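Local atomic coordinates of AF1502 (Archaeoglobus fulgidus, PDB entry 5A1Q), a protein that is of unknown function but represents the STAC domain, which is associated with transmembrane solute transport and two-component signal transduction systems. Residues E45-L50 / I62-L67. Residues are numbered along the deposited sequence; the frame is centred on the assembly and turned at random.
Sequences EILSVL and IVEERL
In the small all-helical fold of AF1502, the last two helices, 43-51 and 57-70, form an antiparallel helical hairpin, and Leu-47 carries most of the contact of 45-50 with Glu-64 and Leu-67 of 62-67. The local axes run at 154° and approach no closer than 11.1 Å, a wide spacing bridged mainly by side chains. Leu-47 and Glu-64, whose CA atoms are the nearest pair at 7.5 Å, both send their CB bonds toward the opposite helix, and the two side chains run antiparallel alongside one another. The CG methylene of Glu-64 lies 3.8 Å from Leu-47 CD1, while a bend in the glutamate chain (chi2 -148°) swings the carboxylate across the gap, placing OE2 3.7 Å from Leu-47 CB. One turn further on, Leu-67 CD1 comes to 4.2 Å from Leu-47 CD1, making a looser methyl contact; Leu-10 of helix 7-18 and Val-60 also pack on Leu-47. The charge of Glu-64 is met by Lys-51, whose NZ forms a salt bridge with OE2 from the end of helix 43-51. Replacing Glu-64 with alanine is likely to leave Lys-51 without this mate and one side of Leu-47 less covered. With 157 Å² buried, the contact is modest and divided by chemistry: between the segments themselves it is apolar, leucine methyls meeting beside an aliphatic glutamate stem, while the carboxylate which that stem carries finds its charged partner in Lys-51, just beyond 45-50.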
# COMPACT_ATOMS: atom_id res chain seq x y z
N GLU A 45 -9.35 3.88 3.03
CA GLU A 45 -8.05 4.05 2.32
C GLU A 45 -7.12 2.88 2.51
O GLU A 45 -6.46 2.41 1.57
CB GLU A 45 -7.40 5.33 2.73
CG GLU A 45 -6.18 5.55 1.88
CD GLU A 45 -5.79 7.00 1.80
OE1 GLU A 45 -6.66 7.86 1.50
OE2 GLU A 45 -4.60 7.27 2.06
N ILE A 46 -7.01 2.39 3.74
CA ILE A 46 -6.29 1.16 3.97
C ILE A 46 -6.76 -0.04 3.13
O ILE A 46 -5.99 -0.73 2.42
CB ILE A 46 -6.25 0.80 5.48
CG1 ILE A 46 -5.63 1.94 6.31
CG2 ILE A 46 -5.65 -0.62 5.66
CD1 ILE A 46 -5.85 1.72 7.81
N LEU A 47 -8.06 -0.27 3.10
CA LEU A 47 -8.60 -1.29 2.25
C LEU A 47 -8.39 -1.02 0.77
O LEU A 47 -8.23 -2.00 0.00
CB LEU A 47 -10.13 -1.49 2.54
CG LEU A 47 -10.38 -2.01 3.93
CD1 LEU A 47 -11.87 -2.01 4.19
CD2 LEU A 47 -9.80 -3.40 4.12
N SER A 48 -8.41 0.23 0.34
CA SER A 48 -8.17 0.53 -1.06
C SER A 48 -6.76 0.00 -1.50
O SER A 48 -6.59 -0.49 -2.63
CB SER A 48 -8.35 2.02 -1.39
OG SER A 48 -7.26 2.85 -0.89
N VAL A 49 -5.76 0.16 -0.67
CA VAL A 49 -4.42 -0.42 -0.96
C VAL A 49 -4.47 -1.93 -1.12
O VAL A 49 -4.02 -2.48 -2.09
CB VAL A 49 -3.34 0.01 0.07
CG1 VAL A 49 -2.00 -0.67 -0.13
CG2 VAL A 49 -3.26 1.52 0.06
N LEU A 50 -5.11 -2.63 -0.18
CA LEU A 50 -5.18 -4.05 -0.20
C LEU A 50 -6.03 -4.56 -1.36
O LEU A 50 -5.72 -5.65 -1.90
CB LEU A 50 -5.68 -4.62 1.11
CG LEU A 50 -4.74 -4.35 2.32
CD1 LEU A 50 -5.37 -4.88 3.61
CD2 LEU A 50 -3.37 -4.87 2.03
N ILE A 62 -15.07 -8.38 -0.31
CA ILE A 62 -16.05 -9.01 0.61
C ILE A 62 -16.04 -8.27 2.00
O ILE A 62 -17.10 -7.94 2.53
CB ILE A 62 -15.82 -10.53 0.73
CG1 ILE A 62 -16.21 -11.18 -0.60
CG2 ILE A 62 -16.63 -11.05 1.95
CD1 ILE A 62 -15.82 -12.62 -0.71
N VAL A 63 -14.83 -8.00 2.52
CA VAL A 63 -14.76 -7.23 3.80
C VAL A 63 -15.38 -5.87 3.64
O VAL A 63 -16.19 -5.48 4.47
CB VAL A 63 -13.30 -7.06 4.23
CG1 VAL A 63 -13.18 -6.15 5.47
CG2 VAL A 63 -12.68 -8.39 4.57
N GLU A 64 -15.05 -5.17 2.56
CA GLU A 64 -15.69 -3.85 2.33
C GLU A 64 -17.20 -3.93 2.32
O GLU A 64 -17.92 -3.14 2.93
CB GLU A 64 -15.24 -3.25 1.02
CG GLU A 64 -13.78 -2.85 1.04
CD GLU A 64 -13.47 -1.63 0.19
OE1 GLU A 64 -14.33 -0.73 0.10
OE2 GLU A 64 -12.36 -1.57 -0.37
N GLU A 65 -17.73 -4.93 1.60
CA GLU A 65 -19.13 -5.12 1.50
C GLU A 65 -19.82 -5.37 2.85
O GLU A 65 -20.86 -4.80 3.13
CB GLU A 65 -19.41 -6.30 0.52
CG GLU A 65 -19.37 -5.85 -0.94
CD GLU A 65 -19.24 -7.01 -1.94
OE1 GLU A 65 -19.26 -8.18 -1.48
OE2 GLU A 65 -19.07 -6.74 -3.16
N ARG A 66 -19.16 -6.18 3.68
CA ARG A 66 -19.67 -6.52 5.02
C ARG A 66 -19.66 -5.31 5.93
O ARG A 66 -20.58 -5.14 6.75
CB ARG A 66 -18.80 -7.61 5.67
CG ARG A 66 -19.23 -9.01 5.20
CD ARG A 66 -18.19 -10.08 5.46
NE ARG A 66 -18.58 -11.36 4.82
CZ ARG A 66 -17.90 -12.51 4.94
NH1 ARG A 66 -16.78 -12.57 5.68
NH2 ARG A 66 -18.33 -13.62 4.31
N LEU A 67 -18.65 -4.46 5.78
CA LEU A 67 -18.61 -3.23 6.59
C LEU A 67 -19.67 -2.26 6.16
O LEU A 67 -20.32 -1.68 7.02
CB LEU A 67 -17.23 -2.60 6.57
CG LEU A 67 -16.12 -3.41 7.23
CD1 LEU A 67 -14.78 -2.71 7.11
CD2 LEU A 67 -16.46 -3.68 8.69